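Local coordinates for p-47 protein (Clostridium botulinum E1 str. 'BoNT E Beluga', PDB 5WIX), which is of unknown function but has a tubular lipid-binding (TULIP) fold resembling bactericidal/permeability-increasing protein, which suggests, without proving, a lipid-related role, at residues S239-L249 / V267-I277; W285-Y295 / S378-F387. All coordinates share one frame; numbering follows the deposited sequence.

Contact 1 (S239-L249 / V267-I277); sequences SEKLFMENLLL and VINTSDTTGII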
loop_
_atom_site.group_PDB
_atom_site.type_symbol
_atom_site.label_atom_id
_atom_site.label_comp_id
_atom_site.label_asym_id
_atom_site.label_seq_id
_atom_site.Cartn_x
_atom_site.Cartn_y
_atom_site.Cartn_z
ATOM N N SER A 239 2.740 1.196 5.270
ATOM C CA SER A 239 2.977 1.192 6.717
ATOM C C SER A 239 3.665 2.483 7.165
ATOM O O SER A 239 4.336 3.142 6.363
ATOM C CB SER A 239 3.839 -0.002 7.114
ATOM O OG SER A 239 5.212 0.251 6.820
ATOM N N GLU A 240 3.535 2.829 8.444
ATOM C CA GLU A 240 4.174 4.043 8.945
ATOM C C GLU A 240 5.687 4.042 8.697
ATOM O O GLU A 240 6.234 5.030 8.200
ATOM C CB GLU A 240 3.903 4.238 10.435
ATOM C CG GLU A 240 4.954 5.109 11.125
ATOM C CD GLU A 240 4.499 5.644 12.473
ATOM O OE1 GLU A 240 5.155 5.343 13.490
ATOM O OE2 GLU A 240 3.500 6.389 12.517
ATOM N N LYS A 241 6.346 2.931 9.015
ATOM C CA LYS A 241 7.797 2.846 8.881
ATOM C C LYS A 241 8.224 3.193 7.463
ATOM O O LYS A 241 8.928 4.187 7.248
ATOM C CB LYS A 241 8.319 1.455 9.270
ATOM C CG LYS A 241 9.846 1.318 9.208
ATOM C CD LYS A 241 10.343 -0.029 9.770
ATOM C CE LYS A 241 10.840 -0.967 8.661
ATOM N NZ LYS A 241 11.699 -0.275 7.631
ATOM N N LEU A 242 7.773 2.414 6.487
ATOM C CA LEU A 242 8.162 2.651 5.091
ATOM C C LEU A 242 7.955 4.102 4.668
ATOM O O LEU A 242 8.740 4.671 3.893
ATOM C CB LEU A 242 7.378 1.727 4.168
ATOM C CG LEU A 242 7.716 0.246 4.345
ATOM C CD1 LEU A 242 6.974 -0.569 3.314
ATOM C CD2 LEU A 242 9.208 0.011 4.210
ATOM N N PHE A 243 6.899 4.703 5.201
ATOM C CA PHE A 243 6.632 6.110 4.947
ATOM C C PHE A 243 7.732 6.999 5.520
ATOM O O PHE A 243 8.285 7.848 4.810
ATOM C CB PHE A 243 5.303 6.517 5.552
ATOM C CG PHE A 243 5.135 8.001 5.693
ATOM C CD1 PHE A 243 4.843 8.790 4.585
ATOM C CD2 PHE A 243 5.234 8.606 6.940
ATOM C CE1 PHE A 243 4.659 10.165 4.719
ATOM C CE2 PHE A 243 5.055 9.985 7.080
ATOM C CZ PHE A 243 4.767 10.764 5.971
ATOM N N MET A 244 8.025 6.808 6.807
ATOM C CA MET A 244 9.090 7.548 7.471
ATOM C C MET A 244 10.421 7.413 6.714
ATOM O O MET A 244 11.049 8.417 6.352
ATOM C CB MET A 244 9.266 7.061 8.913
ATOM C CG MET A 244 8.242 7.591 9.929
ATOM S SD MET A 244 7.801 9.329 9.725
ATOM C CE MET A 244 7.609 9.822 11.443
ATOM N N GLU A 245 10.822 6.166 6.467
ATOM C CA GLU A 245 12.109 5.869 5.852
ATOM C C GLU A 245 12.211 6.291 4.389
ATOM O O GLU A 245 13.209 6.883 3.980
ATOM C CB GLU A 245 12.405 4.376 5.960
ATOM C CG GLU A 245 13.854 3.997 5.738
ATOM C CD GLU A 245 14.088 2.510 5.879
ATOM O OE1 GLU A 245 13.093 1.759 5.991
ATOM O OE2 GLU A 245 15.263 2.089 5.875
ATOM N N ASN A 246 11.190 6.001 3.594
ATOM C CA ASN A 246 11.371 6.144 2.155
ATOM C C ASN A 246 10.608 7.306 1.548
ATOM O O ASN A 246 10.799 7.629 0.369
ATOM C CB ASN A 246 11.003 4.835 1.468
ATOM C CG ASN A 246 11.801 3.668 2.017
ATOM O OD1 ASN A 246 11.387 3.020 2.984
ATOM N ND2 ASN A 246 12.974 3.417 1.424
ATOM N N LEU A 247 9.780 7.965 2.356
ATOM C CA LEU A 247 9.014 9.091 1.829
ATOM C C LEU A 247 9.373 10.409 2.499
ATOM O O LEU A 247 9.685 11.394 1.815
ATOM C CB LEU A 247 7.514 8.819 1.951
ATOM C CG LEU A 247 7.050 7.920 0.807
ATOM C CD1 LEU A 247 5.550 7.630 0.864
ATOM C CD2 LEU A 247 7.434 8.610 -0.496
ATOM N N LEU A 248 9.330 10.439 3.824
ATOM C CA LEU A 248 9.654 11.670 4.532
ATOM C C LEU A 248 11.170 11.942 4.570
ATOM O O LEU A 248 11.651 12.930 3.987
ATOM C CB LEU A 248 9.099 11.628 5.952
ATOM C CG LEU A 248 9.263 12.945 6.704
ATOM C CD1 LEU A 248 8.402 14.032 6.063
ATOM C CD2 LEU A 248 8.921 12.781 8.164
ATOM N N LEU A 249 11.906 11.067 5.254
ATOM C CA LEU A 249 13.355 11.216 5.431
ATOM C C LEU A 249 14.126 11.681 4.182
ATOM O O LEU A 249 14.863 12.664 4.259
ATOM C CB LEU A 249 13.950 9.907 5.938
ATOM C CG LEU A 249 15.393 9.954 6.401
ATOM C CD1 LEU A 249 15.444 10.700 7.717
ATOM C CD2 LEU A 249 15.936 8.546 6.561
ATOM N N VAL A 267 16.391 5.633 11.055
ATOM C CA VAL A 267 15.003 5.459 11.452
ATOM C C VAL A 267 14.942 4.260 12.391
ATOM O O VAL A 267 15.348 3.149 12.041
ATOM C CB VAL A 267 14.035 5.301 10.248
ATOM C CG1 VAL A 267 14.625 4.408 9.165
ATOM C CG2 VAL A 267 12.691 4.797 10.729
ATOM N N ILE A 268 14.461 4.527 13.603
ATOM C CA ILE A 268 14.479 3.574 14.709
ATOM C C ILE A 268 13.131 2.852 14.869
ATOM O O ILE A 268 12.066 3.471 14.797
ATOM C CB ILE A 268 14.845 4.299 16.019
ATOM C CG1 ILE A 268 16.224 4.929 15.891
ATOM C CG2 ILE A 268 14.856 3.346 17.183
ATOM C CD1 ILE A 268 17.335 3.901 15.799
ATOM N N ASN A 269 13.175 1.542 15.087
ATOM C CA ASN A 269 11.951 0.766 15.210
ATOM C C ASN A 269 11.300 0.897 16.594
ATOM O O ASN A 269 11.991 0.925 17.619
ATOM C CB ASN A 269 12.236 -0.706 14.887
ATOM C CG ASN A 269 12.435 -0.954 13.393
ATOM O OD1 ASN A 269 12.438 -0.022 12.587
ATOM N ND2 ASN A 269 12.599 -2.221 13.022
ATOM N N THR A 270 9.968 0.999 16.605
ATOM C CA THR A 270 9.169 0.941 17.838
ATOM C C THR A 270 8.121 -0.179 17.725
ATOM O O THR A 270 7.644 -0.716 18.727
ATOM C CB THR A 270 8.473 2.294 18.146
ATOM O OG1 THR A 270 8.229 3.006 16.926
ATOM C CG2 THR A 270 9.338 3.152 19.053
ATOM N N SER A 271 7.764 -0.492 16.482
ATOM C CA SER A 271 7.086 -1.726 16.113
ATOM C C SER A 271 7.778 -2.244 14.850
ATOM O O SER A 271 8.797 -1.691 14.425
ATOM C CB SER A 271 5.590 -1.491 15.869
ATOM O OG SER A 271 4.890 -2.699 15.594
ATOM N N ASP A 272 7.241 -3.290 14.237
ATOM C CA ASP A 272 7.763 -3.720 12.946
ATOM C C ASP A 272 7.118 -2.898 11.846
ATOM O O ASP A 272 7.420 -3.091 10.671
ATOM C CB ASP A 272 7.520 -5.208 12.704
ATOM C CG ASP A 272 8.131 -6.079 13.774
ATOM O OD1 ASP A 272 9.379 -6.134 13.839
ATOM O OD2 ASP A 272 7.367 -6.710 14.544
ATOM N N THR A 273 6.226 -1.981 12.230
ATOM C CA THR A 273 5.582 -1.057 11.280
ATOM C C THR A 273 5.523 0.387 11.804
ATOM O O THR A 273 5.128 1.303 11.087
ATOM C CB THR A 273 4.160 -1.502 10.957
ATOM O OG1 THR A 273 3.424 -1.634 12.181
ATOM C CG2 THR A 273 4.170 -2.841 10.220
ATOM N N THR A 274 5.906 0.576 13.063
ATOM C CA THR A 274 5.936 1.895 13.685
ATOM C C THR A 274 7.387 2.364 13.782
ATOM O O THR A 274 8.253 1.592 14.197
ATOM C CB THR A 274 5.293 1.849 15.084
ATOM O OG1 THR A 274 3.985 1.290 14.967
ATOM C CG2 THR A 274 5.174 3.221 15.701
ATOM N N GLY A 275 7.660 3.613 13.404
ATOM C CA GLY A 275 9.034 4.090 13.357
ATOM C C GLY A 275 9.291 5.570 13.620
ATOM O O GLY A 275 8.516 6.438 13.197
ATOM N N ILE A 276 10.404 5.852 14.304
ATOM C CA ILE A 276 10.834 7.223 14.611
ATOM C C ILE A 276 12.121 7.647 13.874
ATOM O O ILE A 276 13.054 6.857 13.715
ATOM C CB ILE A 276 11.053 7.393 16.129
ATOM C CG1 ILE A 276 9.715 7.344 16.853
ATOM C CG2 ILE A 276 11.747 8.711 16.450
ATOM C CD1 ILE A 276 9.799 7.775 18.303
ATOM N N ILE A 277 12.163 8.896 13.424
ATOM C CA ILE A 277 13.378 9.444 12.837
ATOM C C ILE A 277 14.308 10.050 13.890
ATOM O O ILE A 277 13.994 11.086 14.487
ATOM C CB ILE A 277 13.057 10.526 11.812
ATOM C CG1 ILE A 277 12.255 9.936 10.648
ATOM C CG2 ILE A 277 14.346 11.163 11.313
ATOM C CD1 ILE A 277 11.874 10.942 9.536
#

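Contact 2 (W285-Y295 / S378-F387); sequences WYGIKVAALYY and SVGNWSLKSF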
loop_
_atom_site.group_PDB
_atom_site.type_symbol
_atom_site.label_atom_id
_atom_site.label_comp_id
_atom_site.label_asym_id
_atom_site.label_seq_id
_atom_site.Cartn_x
_atom_site.Cartn_y
_atom_site.Cartn_z
ATOM N N TRP A 285 24.822 22.147 10.381
ATOM C CA TRP A 285 23.989 23.106 9.669
ATOM C C TRP A 285 24.809 23.930 8.692
ATOM O O TRP A 285 26.030 24.073 8.829
ATOM C CB TRP A 285 23.278 24.033 10.637
ATOM C CG TRP A 285 22.050 24.618 10.071
ATOM C CD1 TRP A 285 21.895 25.867 9.559
ATOM C CD2 TRP A 285 20.784 23.974 9.953
ATOM N NE1 TRP A 285 20.602 26.053 9.131
ATOM C CE2 TRP A 285 19.898 24.902 9.363
ATOM C CE3 TRP A 285 20.310 22.706 10.287
ATOM C CZ2 TRP A 285 18.572 24.598 9.097
ATOM C CZ3 TRP A 285 18.995 22.407 10.020
ATOM C CH2 TRP A 285 18.137 23.351 9.430
ATOM N N TYR A 286 24.127 24.478 7.703
ATOM C CA TYR A 286 24.789 25.359 6.760
ATOM C C TYR A 286 25.020 26.750 7.372
ATOM O O TYR A 286 24.455 27.088 8.407
ATOM C CB TYR A 286 23.977 25.446 5.465
ATOM C CG TYR A 286 22.621 26.097 5.593
ATOM C CD1 TYR A 286 22.479 27.472 5.476
ATOM C CD2 TYR A 286 21.472 25.332 5.807
ATOM C CE1 TYR A 286 21.233 28.076 5.577
ATOM C CE2 TYR A 286 20.216 25.927 5.906
ATOM C CZ TYR A 286 20.101 27.296 5.788
ATOM O OH TYR A 286 18.869 27.912 5.895
ATOM N N GLY A 287 25.857 27.559 6.731
ATOM C CA GLY A 287 26.217 28.836 7.310
ATOM C C GLY A 287 25.155 29.935 7.228
ATOM O O GLY A 287 24.647 30.231 6.136
ATOM N N ILE A 288 24.863 30.562 8.377
ATOM C CA ILE A 288 23.967 31.727 8.488
ATOM C C ILE A 288 24.709 33.030 8.791
ATOM O O ILE A 288 25.392 33.106 9.807
ATOM C CB ILE A 288 22.942 31.556 9.630
ATOM C CG1 ILE A 288 22.143 30.265 9.467
ATOM C CG2 ILE A 288 22.009 32.747 9.699
ATOM C CD1 ILE A 288 21.615 29.755 10.799
ATOM N N LYS A 289 24.538 34.058 7.958
ATOM C CA LYS A 289 25.221 35.343 8.176
ATOM C C LYS A 289 24.433 36.336 9.011
ATOM O O LYS A 289 23.392 36.855 8.603
ATOM C CB LYS A 289 25.570 36.015 6.857
ATOM C CG LYS A 289 26.265 37.342 7.029
ATOM C CD LYS A 289 26.931 37.758 5.720
ATOM C CE LYS A 289 27.017 39.267 5.567
ATOM N NZ LYS A 289 27.464 39.571 4.181
ATOM N N VAL A 290 24.972 36.621 10.184
ATOM C CA VAL A 290 24.375 37.562 11.111
ATOM C C VAL A 290 25.321 38.722 11.326
ATOM O O VAL A 290 26.426 38.530 11.846
ATOM C CB VAL A 290 24.097 36.910 12.440
ATOM C CG1 VAL A 290 23.361 37.881 13.355
ATOM C CG2 VAL A 290 23.323 35.640 12.215
ATOM N N ALA A 291 24.865 39.918 10.966
ATOM C CA ALA A 291 25.735 41.083 10.866
ATOM C C ALA A 291 26.829 40.696 9.909
ATOM O O ALA A 291 26.535 40.200 8.817
ATOM C CB ALA A 291 26.301 41.503 12.216
ATOM N N ALA A 292 28.079 40.841 10.337
ATOM C CA ALA A 292 29.203 40.710 9.405
ATOM C C ALA A 292 29.807 39.313 9.378
ATOM O O ALA A 292 30.698 39.040 8.571
ATOM C CB ALA A 292 30.289 41.739 9.737
ATOM N N LEU A 293 29.318 38.422 10.234
ATOM C CA LEU A 293 29.922 37.092 10.333
ATOM C C LEU A 293 28.991 35.899 10.023
ATOM O O LEU A 293 27.789 35.948 10.300
ATOM C CB LEU A 293 30.510 36.914 11.727
ATOM C CG LEU A 293 31.787 37.720 11.929
ATOM C CD1 LEU A 293 31.491 39.105 12.506
ATOM C CD2 LEU A 293 32.710 36.945 12.825
ATOM N N TYR A 294 29.569 34.838 9.451
ATOM C CA TYR A 294 28.879 33.569 9.224
ATOM C C TYR A 294 28.932 32.652 10.452
ATOM O O TYR A 294 30.007 32.413 11.012
ATOM C CB TYR A 294 29.469 32.837 8.006
ATOM C CG TYR A 294 28.987 33.398 6.679
ATOM C CD1 TYR A 294 27.912 32.819 5.992
ATOM C CD2 TYR A 294 29.580 34.518 6.124
ATOM C CE1 TYR A 294 27.468 33.356 4.779
ATOM C CE2 TYR A 294 29.140 35.048 4.927
ATOM C CZ TYR A 294 28.091 34.470 4.263
ATOM O OH TYR A 294 27.687 35.015 3.074
ATOM N N TYR A 295 27.772 32.130 10.860
ATOM C CA TYR A 295 27.725 31.163 11.952
ATOM C C TYR A 295 27.250 29.802 11.424
ATOM O O TYR A 295 26.564 29.734 10.403
ATOM C CB TYR A 295 26.848 31.683 13.086
ATOM C CG TYR A 295 27.285 33.053 13.598
ATOM C CD1 TYR A 295 28.000 33.183 14.784
ATOM C CD2 TYR A 295 26.969 34.219 12.889
ATOM C CE1 TYR A 295 28.396 34.436 15.248
ATOM C CE2 TYR A 295 27.351 35.466 13.340
ATOM C CZ TYR A 295 28.070 35.579 14.521
ATOM O OH TYR A 295 28.453 36.837 14.955
ATOM N N SER A 378 21.226 36.666 19.341
ATOM C CA SER A 378 20.756 36.956 17.999
ATOM C C SER A 378 21.108 35.835 17.013
ATOM O O SER A 378 20.304 35.499 16.156
ATOM C CB SER A 378 21.308 38.296 17.522
ATOM O OG SER A 378 20.682 38.684 16.313
ATOM N N VAL A 379 22.284 35.231 17.146
ATOM C CA VAL A 379 22.635 34.100 16.285
ATOM C C VAL A 379 21.766 32.877 16.631
ATOM O O VAL A 379 21.307 32.147 15.739
ATOM C CB VAL A 379 24.140 33.754 16.395
ATOM C CG1 VAL A 379 24.471 32.501 15.608
ATOM C CG2 VAL A 379 24.960 34.905 15.862
ATOM N N GLY A 380 21.528 32.682 17.928
ATOM C CA GLY A 380 20.630 31.645 18.407
ATOM C C GLY A 380 19.265 31.731 17.756
ATOM O O GLY A 380 18.806 30.767 17.132
ATOM N N ASN A 381 18.625 32.895 17.873
ATOM C CA ASN A 381 17.275 33.094 17.332
ATOM C C ASN A 381 17.230 32.994 15.812
ATOM O O ASN A 381 16.215 32.629 15.237
ATOM C CB ASN A 381 16.706 34.448 17.771
ATOM C CG ASN A 381 16.319 34.475 19.247
ATOM O OD1 ASN A 381 16.034 33.436 19.847
ATOM N ND2 ASN A 381 16.303 35.670 19.836
ATOM N N TRP A 382 18.334 33.303 15.153
ATOM C CA TRP A 382 18.376 33.173 13.698
ATOM C C TRP A 382 18.491 31.713 13.280
ATOM O O TRP A 382 17.962 31.299 12.238
ATOM C CB TRP A 382 19.541 33.982 13.124
ATOM C CG TRP A 382 19.204 35.418 13.004
ATOM C CD1 TRP A 382 19.765 36.457 13.679
ATOM C CD2 TRP A 382 18.195 35.975 12.171
ATOM N NE1 TRP A 382 19.169 37.635 13.313
ATOM C CE2 TRP A 382 18.198 37.363 12.385
ATOM C CE3 TRP A 382 17.292 35.433 11.257
ATOM C CZ2 TRP A 382 17.330 38.218 11.719
ATOM C CZ3 TRP A 382 16.431 36.282 10.594
ATOM C CH2 TRP A 382 16.457 37.662 10.827
ATOM N N SER A 383 19.196 30.944 14.110
ATOM C CA SER A 383 19.473 29.551 13.816
ATOM C C SER A 383 18.213 28.733 13.988
ATOM O O SER A 383 17.906 27.874 13.160
ATOM C CB SER A 383 20.592 29.024 14.718
ATOM O OG SER A 383 21.862 29.539 14.315
ATOM N N LEU A 384 17.478 29.020 15.061
ATOM C CA LEU A 384 16.232 28.314 15.348
ATOM C C LEU A 384 15.258 28.476 14.180
ATOM O O LEU A 384 14.623 27.504 13.729
ATOM C CB LEU A 384 15.617 28.820 16.651
ATOM C CG LEU A 384 16.323 28.338 17.926
ATOM C CD1 LEU A 384 15.689 28.909 19.199
ATOM C CD2 LEU A 384 16.333 26.811 17.973
ATOM N N LYS A 385 15.167 29.701 13.673
ATOM C CA LYS A 385 14.327 29.963 12.517
ATOM C C LYS A 385 14.778 29.083 11.370
ATOM O O LYS A 385 13.964 28.390 10.766
ATOM C CB LYS A 385 14.358 31.452 12.152
ATOM C CG LYS A 385 13.729 32.315 13.265
ATOM C CD LYS A 385 13.652 33.808 12.930
ATOM C CE LYS A 385 12.922 34.590 14.040
ATOM N NZ LYS A 385 12.823 36.053 13.735
ATOM N N SER A 386 16.079 29.065 11.122
ATOM C CA SER A 386 16.622 28.256 10.045
ATOM C C SER A 386 16.143 26.819 10.142
ATOM O O SER A 386 15.778 26.235 9.131
ATOM C CB SER A 386 18.152 28.289 10.050
ATOM O OG SER A 386 18.643 28.202 8.715
ATOM N N PHE A 387 16.138 26.276 11.360
ATOM C CA PHE A 387 15.735 24.893 11.616
ATOM C C PHE A 387 14.279 24.628 11.216
ATOM O O PHE A 387 13.980 23.860 10.284
ATOM C CB PHE A 387 15.896 24.554 13.096
ATOM C CG PHE A 387 17.306 24.568 13.581
ATOM C CD1 PHE A 387 18.366 24.545 12.689
ATOM C CD2 PHE A 387 17.572 24.589 14.946
ATOM C CE1 PHE A 387 19.666 24.553 13.154
ATOM C CE2 PHE A 387 18.870 24.596 15.422
ATOM C CZ PHE A 387 19.918 24.577 14.527
#

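Contact 1 (S239-L249 / V267-I277)
Glu240 and Lys241 exchange two hydrogen bonds with the turn end of the beta hairpin 267-277, where helix 240-249 packs on the hairpin in a piece of helix-on-sheet packing within the TULIP-type fold. Glu240 OE1 takes the N-H of Gly275 on its anti lone pair at 3.0 Å. In the other direction Lys241 N donates to Thr273 O at 2.9 Å, reaching it from above the carbonyl plane. Lys241 N belongs to the first helical turn, where no earlier helical carbonyl serves it, so the hairpin supplies the acceptor. Glu240 swings CG away from its backbone N (chi1 157°) and then runs extended, bringing the carboxylate to Gly275. Farther along, Met244 CG lies 3.5 Å from Gly275 O, and its side chain also touches Leu306 and Leu312 of strands 293-307 and 311-322. Ile277 puts CD1 3.7 Å from Leu248 CD2 and CG2 against Leu249 CD1. Val267 CG1 meets Glu245 CG at 3.5 Å, the two side chains crossing at about a right angle. The turn itself is held by Thr274 O, which accepts from both Thr270 N and Ser271 N. On the helix, Lys241 bends at chi3 (108°) and chi4, and its NZ makes a salt bridge to Glu245 OE1 at 3.0 Å.

Contact 2 (W285-Y295 / S378-F387)
Strand 288-290, with Ile288 and Val290 facing helix 378-387, runs roughly against that helix at 146° with the axes 9.3 Å apart. A type II' turn from Val290 to Leu293 returns the chain to strand 293-295, bringing Tyr295 to the same helix: a long helix on a curved antiparallel sheet, as in other TULIP domains. Val379 CG2 sits over the centre of the Tyr295 ring, 3.3 Å from the centroid, in a CH-pi contact. Val290 CG1 lies 3.9 Å from Trp382 CD1. Ile288 CD1 reaches Ser383 OG at 3.5 Å and also touches Ser386 CB, one helical turn after Trp382. Trp285 turns CG away from its backbone N (chi1 -156°), carrying the indole to Ser386 and Phe387. The indole has a neighbour on each face: Tyr286 CD2 near the rim of one, the edge of Phe387 at the other in a T-shaped pair, centroids 4.5 Å apart and planes at 72°. Trp285 NE1 donates to Ser386 OG at 2.9 Å. Ser383 OG instead bonds to Val379 O of its own helix. The contact is thus mainly apolar and aromatic, yet the N-H of the buried Trp285 has an acceptor, while packing on both faces limits how the indole can turn.

Contact 1 and contact 2 lie 31 Å apart centre to centre, with about 12 Å between their nearest atoms, so they do not touch. What joins them is one antiparallel sheet, in which strands 275-279 and 293-307 are neighbours. Strand 293-307 starts within contact 2, passes Pro297 and Ile299 beside its helix, and later brings Met304 and Leu306 to contact 1. Strand 311-322 runs back the other way, from Leu312 near contact 1 to Val320 near contact 2. Two separate helices therefore pack along the same strands, the centre of contact 1 about 14 Å, and that of contact 2 about 41 Å, from the centre of the chain.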